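Local coordinates for sugar-binding transport ATP-binding protein (Pyrococcus horikoshii, PDB 1V43) that probably hydrolyses ATP to power the uptake of sugars through an ABC transporter, at residues 17-22 against 62-67; 293-298 against 337-342; 252-257 against 282-287. All coordinates share one frame; numbering follows the deposited sequence.

Interaction 1: residues 17-22 against 62-67; sequences LTKRFG and EPTEGR
T18 joins T64 and E65 through backbone hydrogen bonds that form a classic beta bulge. T18 O takes T64 N at 2.8 Å and, weakly, E65 N, while T18 N donates to E65 O at 3.0 Å. T18 and E65 form the antiparallel hydrogen-bonded pair and direct their side chains to the same face. G66 suits its place: a CB would collide with L17 CA, and at phi 101° it would also be jammed against the carbonyl O of E65.

Side-chain polar contacts extend the grip. T64 OG1 accepts R20 N at 3.2 Å in a nearly straight bond, a place that suits a short beta-branched hydroxyl residue. K19, its CG anti to the backbone N (chi1 178°) and its chain bent at chi2, delivers NZ to E62 O at 2.7 Å, nearly in line with the carbonyl bond. At the edge of the R20 guanidinium, E65 OE1 is 4.2 Å from NH2, an attraction short of a salt bridge.

In van der Waals packing, T64 CG2 sits over one face of that guanidinium, 3.6 Å from R20 CZ, and K19 CE lies over one face of the F21 ring; F21 contacts ATP when the nucleotide is bound. The apolar contact is L17 CD2 pressed tightly on P63 CB at 3.3 Å.

In the four-stranded antiparallel sheet, strand 24-34 flanks 12-21 on its other edge, with T18 OG1 bonded to K29 N, while M56 of helix 50-58 packs against L17, K19 and P63.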
loop_
_atom_site.group_PDB
_atom_site.type_symbol
_atom_site.label_atom_id
_atom_site.label_comp_id
_atom_site.label_asym_id
_atom_site.label_seq_id
_atom_site.Cartn_x
_atom_site.Cartn_y
_atom_site.Cartn_z
ATOM N N LEU A 17 -8.362 5.526 32.324
ATOM C CA LEU A 17 -8.990 6.549 31.496
ATOM C C LEU A 17 -10.181 5.984 30.744
ATOM O O LEU A 17 -10.060 5.000 30.007
ATOM C CB LEU A 17 -8.003 7.097 30.455
ATOM C CG LEU A 17 -7.448 8.519 30.483
ATOM C CD1 LEU A 17 -7.069 8.909 29.049
ATOM C CD2 LEU A 17 -8.458 9.497 31.042
ATOM N N THR A 18 -11.325 6.628 30.915
ATOM C CA THR A 18 -12.535 6.221 30.231
ATOM C C THR A 18 -13.205 7.466 29.672
ATOM O O THR A 18 -13.128 8.549 30.258
ATOM C CB THR A 18 -13.537 5.530 31.191
ATOM O OG1 THR A 18 -13.025 4.254 31.601
ATOM C CG2 THR A 18 -14.877 5.351 30.510
ATOM N N LYS A 19 -13.864 7.306 28.535
ATOM C CA LYS A 19 -14.578 8.405 27.914
ATOM C C LYS A 19 -15.847 7.875 27.260
ATOM O O LYS A 19 -15.773 7.145 26.282
ATOM C CB LYS A 19 -13.704 9.083 26.851
ATOM C CG LYS A 19 -14.397 10.210 26.110
ATOM C CD LYS A 19 -14.819 11.313 27.061
ATOM C CE LYS A 19 -15.387 12.489 26.305
ATOM N NZ LYS A 19 -15.440 13.692 27.168
ATOM N N ARG A 20 -17.011 8.224 27.795
ATOM C CA ARG A 20 -18.252 7.770 27.170
ATOM C C ARG A 20 -19.123 8.927 26.707
ATOM O O ARG A 20 -19.503 9.781 27.499
ATOM C CB ARG A 20 -19.062 6.866 28.111
ATOM C CG ARG A 20 -19.234 7.389 29.515
ATOM C CD ARG A 20 -20.224 6.533 30.289
ATOM N NE ARG A 20 -20.014 6.639 31.731
ATOM C CZ ARG A 20 -19.076 5.971 32.397
ATOM N NH1 ARG A 20 -18.264 5.141 31.752
ATOM N NH2 ARG A 20 -18.940 6.137 33.707
ATOM N N PHE A 21 -19.421 8.957 25.415
ATOM C CA PHE A 21 -20.272 9.999 24.863
ATOM C C PHE A 21 -21.707 9.513 25.008
ATOM O O PHE A 21 -22.262 8.898 24.094
ATOM C CB PHE A 21 -19.953 10.239 23.387
ATOM C CG PHE A 21 -18.571 10.776 23.145
ATOM C CD1 PHE A 21 -17.452 9.966 23.314
ATOM C CD2 PHE A 21 -18.385 12.099 22.762
ATOM C CE1 PHE A 21 -16.170 10.466 23.106
ATOM C CE2 PHE A 21 -17.108 12.608 22.551
ATOM C CZ PHE A 21 -15.998 11.789 22.724
ATOM N N GLY A 22 -22.299 9.778 26.166
ATOM C CA GLY A 22 -23.658 9.342 26.408
ATOM C C GLY A 22 -23.720 7.859 26.721
ATOM O O GLY A 22 -23.482 7.442 27.856
ATOM N N GLU A 62 -12.198 16.140 28.075
ATOM C CA GLU A 62 -11.986 15.701 29.448
ATOM C C GLU A 62 -12.432 14.246 29.555
ATOM O O GLU A 62 -13.324 13.806 28.825
ATOM C CB GLU A 62 -12.804 16.562 30.431
ATOM C CG GLU A 62 -12.344 18.024 30.529
ATOM C CD GLU A 62 -11.065 18.190 31.335
ATOM O OE1 GLU A 62 -10.194 17.299 31.273
ATOM O OE2 GLU A 62 -10.925 19.215 32.024
ATOM N N PRO A 63 -11.808 13.474 30.455
ATOM C CA PRO A 63 -12.169 12.068 30.639
ATOM C C PRO A 63 -13.458 12.005 31.465
ATOM O O PRO A 63 -13.821 12.970 32.142
ATOM C CB PRO A 63 -11.002 11.498 31.445
ATOM C CG PRO A 63 -9.947 12.535 31.370
ATOM C CD PRO A 63 -10.675 13.825 31.316
ATOM N N THR A 64 -14.126 10.858 31.407
ATOM C CA THR A 64 -15.353 10.624 32.150
ATOM C C THR A 64 -14.913 10.018 33.472
ATOM O O THR A 64 -15.595 10.105 34.488
ATOM C CB THR A 64 -16.262 9.642 31.390
ATOM O OG1 THR A 64 -16.751 10.270 30.193
ATOM C CG2 THR A 64 -17.430 9.213 32.258
ATOM N N GLU A 65 -13.737 9.418 33.441
ATOM C CA GLU A 65 -13.161 8.795 34.605
ATOM C C GLU A 65 -11.669 8.659 34.335
ATOM O O GLU A 65 -11.240 8.630 33.182
ATOM C CB GLU A 65 -13.788 7.415 34.815
ATOM C CG GLU A 65 -13.544 6.804 36.189
ATOM C CD GLU A 65 -14.273 5.481 36.373
ATOM O OE1 GLU A 65 -15.441 5.373 35.925
ATOM O OE2 GLU A 65 -13.682 4.555 36.976
ATOM N N GLY A 66 -10.878 8.589 35.394
ATOM C CA GLY A 66 -9.451 8.430 35.216
ATOM C C GLY A 66 -8.626 9.688 35.383
ATOM O O GLY A 66 -9.143 10.792 35.575
ATOM N N ARG A 67 -7.320 9.507 35.257
ATOM C CA ARG A 67 -6.371 10.584 35.453
ATOM C C ARG A 67 -5.265 10.536 34.396
ATOM O O ARG A 67 -4.933 9.463 33.884
ATOM C CB ARG A 67 -5.770 10.387 36.834
ATOM C CG ARG A 67 -5.334 11.608 37.560
ATOM C CD ARG A 67 -4.860 11.185 38.941
ATOM N NE ARG A 67 -5.962 10.698 39.759
ATOM C CZ ARG A 67 -6.845 11.496 40.350
ATOM N NH1 ARG A 67 -6.740 12.806 40.203
ATOM N NH2 ARG A 67 -7.827 10.992 41.086
#

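Interaction 2: residues 293-298 against 337-342; sequences MTVEGV and VKLPGH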
loop_
_atom_site.group_PDB
_atom_site.type_symbol
_atom_site.label_atom_id
_atom_site.label_comp_id
_atom_site.label_asym_id
_atom_site.label_seq_id
_atom_site.Cartn_x
_atom_site.Cartn_y
_atom_site.Cartn_z
ATOM N N MET A 293 5.729 -18.672 4.621
ATOM C CA MET A 293 5.524 -19.889 3.853
ATOM C C MET A 293 6.308 -19.698 2.573
ATOM O O MET A 293 6.746 -18.588 2.257
ATOM C CB MET A 293 4.046 -20.076 3.508
ATOM C CG MET A 293 3.133 -20.316 4.703
ATOM S SD MET A 293 1.391 -20.107 4.272
ATOM C CE MET A 293 1.155 -21.484 3.495
ATOM N N THR A 294 6.486 -20.780 1.831
ATOM C CA THR A 294 7.197 -20.716 0.566
ATOM C C THR A 294 6.683 -21.857 -0.305
ATOM O O THR A 294 5.763 -22.573 0.088
ATOM C CB THR A 294 8.714 -20.845 0.781
ATOM O OG1 THR A 294 9.396 -20.466 -0.423
ATOM C CG2 THR A 294 9.095 -22.280 1.159
ATOM N N VAL A 295 7.255 -22.009 -1.492
ATOM C CA VAL A 295 6.852 -23.079 -2.408
ATOM C C VAL A 295 8.072 -23.937 -2.742
ATOM O O VAL A 295 9.169 -23.414 -2.901
ATOM C CB VAL A 295 6.293 -22.508 -3.737
ATOM C CG1 VAL A 295 6.186 -23.610 -4.763
ATOM C CG2 VAL A 295 4.927 -21.883 -3.523
ATOM N N GLU A 296 7.884 -25.248 -2.851
ATOM C CA GLU A 296 8.992 -26.138 -3.184
ATOM C C GLU A 296 9.680 -25.713 -4.474
ATOM O O GLU A 296 9.018 -25.312 -5.439
ATOM C CB GLU A 296 8.511 -27.578 -3.364
ATOM C CG GLU A 296 9.607 -28.490 -3.928
ATOM C CD GLU A 296 9.115 -29.887 -4.263
ATOM O OE1 GLU A 296 8.283 -30.019 -5.212
ATOM O OE2 GLU A 296 9.569 -30.853 -3.578
ATOM N N GLY A 297 11.007 -25.823 -4.481
ATOM C CA GLY A 297 11.789 -25.467 -5.649
ATOM C C GLY A 297 11.805 -23.980 -5.909
ATOM O O GLY A 297 11.370 -23.524 -6.962
ATOM N N VAL A 298 12.322 -23.223 -4.951
ATOM C CA VAL A 298 12.375 -21.775 -5.070
ATOM C C VAL A 298 13.434 -21.170 -4.153
ATOM O O VAL A 298 14.525 -20.815 -4.603
ATOM C CB VAL A 298 10.981 -21.172 -4.760
ATOM C CG1 VAL A 298 11.103 -19.766 -4.203
ATOM C CG2 VAL A 298 10.150 -21.141 -6.030
ATOM N N VAL A 337 0.298 -16.948 -0.137
ATOM C CA VAL A 337 1.716 -17.201 0.049
ATOM C C VAL A 337 2.471 -16.061 -0.640
ATOM O O VAL A 337 2.254 -15.774 -1.822
ATOM C CB VAL A 337 2.133 -18.546 -0.570
ATOM C CG1 VAL A 337 3.648 -18.699 -0.513
ATOM C CG2 VAL A 337 1.460 -19.694 0.185
ATOM N N LYS A 338 3.357 -15.406 0.099
ATOM C CA LYS A 338 4.100 -14.296 -0.468
ATOM C C LYS A 338 5.524 -14.672 -0.845
ATOM O O LYS A 338 6.317 -15.047 0.010
ATOM C CB LYS A 338 4.115 -13.126 0.516
ATOM C CG LYS A 338 4.880 -11.919 0.018
ATOM C CD LYS A 338 4.829 -10.803 1.041
ATOM C CE LYS A 338 5.664 -9.614 0.603
ATOM N NZ LYS A 338 5.533 -8.474 1.540
ATOM N N LEU A 339 5.838 -14.568 -2.132
ATOM C CA LEU A 339 7.170 -14.887 -2.622
ATOM C C LEU A 339 7.871 -13.625 -3.122
ATOM O O LEU A 339 7.265 -12.801 -3.804
ATOM C CB LEU A 339 7.082 -15.874 -3.777
ATOM C CG LEU A 339 6.338 -17.184 -3.530
ATOM C CD1 LEU A 339 6.199 -17.928 -4.854
ATOM C CD2 LEU A 339 7.094 -18.023 -2.498
ATOM N N PRO A 340 9.159 -13.457 -2.781
ATOM C CA PRO A 340 9.924 -12.281 -3.219
ATOM C C PRO A 340 10.131 -12.328 -4.729
ATOM O O PRO A 340 10.199 -13.410 -5.312
ATOM C CB PRO A 340 11.252 -12.421 -2.469
ATOM C CG PRO A 340 10.861 -13.209 -1.221
ATOM C CD PRO A 340 9.912 -14.245 -1.788
ATOM N N GLY A 341 10.215 -11.162 -5.364
ATOM C CA GLY A 341 10.443 -11.128 -6.798
ATOM C C GLY A 341 9.239 -11.449 -7.662
ATOM O O GLY A 341 8.120 -11.600 -7.161
ATOM N N HIS A 342 9.483 -11.573 -8.965
ATOM C CA HIS A 342 8.440 -11.848 -9.956
ATOM C C HIS A 342 8.457 -13.335 -10.312
ATOM O O HIS A 342 9.454 -13.849 -10.818
ATOM C CB HIS A 342 8.697 -10.987 -11.211
ATOM C CG HIS A 342 7.489 -10.764 -12.075
ATOM N ND1 HIS A 342 6.305 -10.248 -11.589
ATOM C CD2 HIS A 342 7.298 -10.946 -13.406
ATOM C CE1 HIS A 342 5.440 -10.122 -12.581
ATOM N NE2 HIS A 342 6.017 -10.539 -13.694
HETATM O O HOH W 1 8.174 -16.607 0.994
#
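M293 and V337 meet with no ring or other planar side chain between them, so there are no stacked faces or edges here: the contact is sulfur and methyl against methyl. M293 CE lies 3.8 Å from V337 CG2, with SD slightly farther off, and the two side chains cross at about a right angle. The flexible thioether suits this spot because its bend at chi3 (76°) turns the terminal methyl onto the branched valine. The other branch, V337 CG1, stands anti to its own backbone N (chi1 173°) and comes within 4.2 Å of T294 CA. With an alanine in place of V337 both methyls are gone, which would probably open a gap beside T294 and deprive the M293 methyl of this partner.

Strands 293-295 and 333-340 are the two outermost of a five-stranded antiparallel sheet, and their approach is consistent with closure of an OB-type barrel in the TOBE region. At 68° to each other they are not paired directly; instead one water donates to M293 O at 2.7 Å and to K338 O at 2.6 Å. Farther along, L339 CD2 reaches T294 OG1 at 3.9 Å, and its CD1 faces V295 CG2 at 4.4 Å. K338 NZ forms a salt bridge with D323 of the second subunit.

Interaction 3: residues 252-257 against 282-287; sequences VSVGDG and KTVLFG
V252 packs against V284 and F286, and V254 against V284, on the tight, buried side of this antiparallel strand pair. V252 CG2 is 3.8 Å from F286 CB and 4.0 Å from V284 CG2, while V254 CG2 closes on V284 CG2 at 3.7 Å, the two valines crossing at about a right angle. Beta-branched residues suit these places: each fits an extended backbone and puts a CG2 methyl into the contact. With CG1 anti to its carbonyl carbon (chi1 -67°), V284 turns CG2 against both V252 and V254. The backbones of V252 and V284 form a hydrogen-bonded pair, with V252 N to V284 O at 2.9 Å and V284 N to V252 O at 2.8 Å. Toward the end of the pair the backbone bond from V254 N to K282 O lengthens to 3.3 Å.

The other side is looser. S253 and T283 form the non-hydrogen-bonded pair, and their OG and OG1 stand 3.6 Å apart without a bond; small polar residues suit this partly exposed face. K282, exposed, starts its side chain away from the other strand.

In the five-stranded sheet of the predicted OB-fold region, strand 258-261 flanks 248-255 and strand 361-364 flanks 283-288; L259 touches V252, V254 and F286, and F264 and I266 of strand 264-267 add to the same hydrophobic side.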
loop_
_atom_site.group_PDB
_atom_site.type_symbol
_atom_site.label_atom_id
_atom_site.label_comp_id
_atom_site.label_asym_id
_atom_site.label_seq_id
_atom_site.Cartn_x
_atom_site.Cartn_y
_atom_site.Cartn_z
ATOM N N VAL A 252 -9.092 -25.015 12.914
ATOM C CA VAL A 252 -8.664 -26.410 12.966
ATOM C C VAL A 252 -8.939 -27.121 14.303
ATOM O O VAL A 252 -9.292 -26.487 15.300
ATOM C CB VAL A 252 -7.159 -26.549 12.642
ATOM C CG1 VAL A 252 -6.868 -25.952 11.271
ATOM C CG2 VAL A 252 -6.323 -25.886 13.718
ATOM N N SER A 253 -8.778 -28.444 14.304
ATOM C CA SER A 253 -8.991 -29.256 15.499
ATOM C C SER A 253 -7.666 -29.866 15.934
ATOM O O SER A 253 -6.874 -30.293 15.094
ATOM C CB SER A 253 -10.003 -30.365 15.211
ATOM O OG SER A 253 -11.275 -29.816 14.913
ATOM N N VAL A 254 -7.433 -29.905 17.243
ATOM C CA VAL A 254 -6.193 -30.443 17.802
ATOM C C VAL A 254 -6.271 -31.948 18.075
ATOM O O VAL A 254 -7.250 -32.425 18.648
ATOM C CB VAL A 254 -5.841 -29.728 19.127
ATOM C CG1 VAL A 254 -4.457 -30.146 19.594
ATOM C CG2 VAL A 254 -5.917 -28.216 18.943
ATOM N N GLY A 255 -5.233 -32.688 17.685
ATOM C CA GLY A 255 -5.228 -34.129 17.903
ATOM C C GLY A 255 -4.038 -34.665 18.686
ATOM O O GLY A 255 -3.276 -33.894 19.268
ATOM N N ASP A 256 -3.888 -35.992 18.696
ATOM C CA ASP A 256 -2.793 -36.667 19.399
ATOM C C ASP A 256 -1.529 -35.822 19.374
ATOM O O ASP A 256 -0.874 -35.623 20.399
ATOM C CB ASP A 256 -2.499 -38.028 18.751
ATOM C CG ASP A 256 -3.581 -39.059 19.031
ATOM O OD1 ASP A 256 -4.772 -38.674 19.028
ATOM O OD2 ASP A 256 -3.247 -40.257 19.242
ATOM N N GLY A 257 -1.197 -35.331 18.185
ATOM C CA GLY A 257 -0.021 -34.501 18.007
ATOM C C GLY A 257 -0.045 -33.972 16.591
ATOM O O GLY A 257 0.863 -34.238 15.800
ATOM N N LYS A 282 -10.567 -30.127 20.651
ATOM C CA LYS A 282 -11.321 -28.881 20.560
ATOM C C LYS A 282 -10.841 -28.056 19.366
ATOM O O LYS A 282 -9.733 -28.267 18.860
ATOM C CB LYS A 282 -11.143 -28.079 21.852
ATOM C CG LYS A 282 -12.340 -27.226 22.227
ATOM C CD LYS A 282 -13.531 -28.091 22.610
ATOM C CE LYS A 282 -14.705 -27.238 23.081
ATOM N NZ LYS A 282 -15.856 -28.063 23.555
ATOM N N THR A 283 -11.671 -27.120 18.916
ATOM C CA THR A 283 -11.315 -26.270 17.780
ATOM C C THR A 283 -10.594 -24.978 18.183
ATOM O O THR A 283 -10.984 -24.293 19.132
ATOM C CB THR A 283 -12.556 -25.880 16.962
ATOM O OG1 THR A 283 -13.119 -27.050 16.358
ATOM C CG2 THR A 283 -12.185 -24.886 15.876
ATOM N N VAL A 284 -9.543 -24.652 17.438
ATOM C CA VAL A 284 -8.752 -23.452 17.679
ATOM C C VAL A 284 -8.473 -22.775 16.343
ATOM O O VAL A 284 -8.720 -23.356 15.291
ATOM C CB VAL A 284 -7.414 -23.795 18.364
ATOM C CG1 VAL A 284 -7.676 -24.317 19.762
ATOM C CG2 VAL A 284 -6.648 -24.835 17.550
ATOM N N LEU A 285 -7.973 -21.545 16.376
ATOM C CA LEU A 285 -7.683 -20.832 15.143
ATOM C C LEU A 285 -6.182 -20.911 14.862
ATOM O O LEU A 285 -5.361 -20.491 15.680
ATOM C CB LEU A 285 -8.144 -19.376 15.256
ATOM C CG LEU A 285 -9.642 -19.182 15.527
ATOM C CD1 LEU A 285 -9.964 -17.706 15.600
ATOM C CD2 LEU A 285 -10.475 -19.847 14.427
ATOM N N PHE A 286 -5.847 -21.492 13.716
ATOM C CA PHE A 286 -4.471 -21.663 13.257
ATOM C C PHE A 286 -4.080 -20.441 12.421
ATOM O O PHE A 286 -4.876 -19.949 11.628
ATOM C CB PHE A 286 -4.380 -22.921 12.390
ATOM C CG PHE A 286 -3.069 -23.082 11.666
ATOM C CD1 PHE A 286 -1.923 -23.472 12.344
ATOM C CD2 PHE A 286 -2.988 -22.861 10.298
ATOM C CE1 PHE A 286 -0.720 -23.644 11.670
ATOM C CE2 PHE A 286 -1.790 -23.032 9.620
ATOM C CZ PHE A 286 -0.655 -23.426 10.309
ATOM N N GLY A 287 -2.857 -19.963 12.595
ATOM C CA GLY A 287 -2.420 -18.808 11.840
ATOM C C GLY A 287 -0.977 -18.885 11.377
ATOM O O GLY A 287 -0.088 -19.290 12.129
#

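In the fold
The three contacts follow one another along the chain in the order 1, 3, 2, none nested in another. Interaction 1 belongs to the ABC ATPase part, holding one residue of the ATP site, F21; its centre is about 40 Å from that of interaction 3 and about 49 Å from that of interaction 2, which lies on the opposite side of the chain's centre. Interactions 2 and 3 sit in the C-terminal beta region, centres about 26 Å apart and nearest atoms about 7 Å apart, in separate five-stranded sheets linked directly because strand 293-295 follows 283-288. The nucleotide site is thus well separated from the OB-like part, where segment 337-342 of interaction 2 also meets the second subunit.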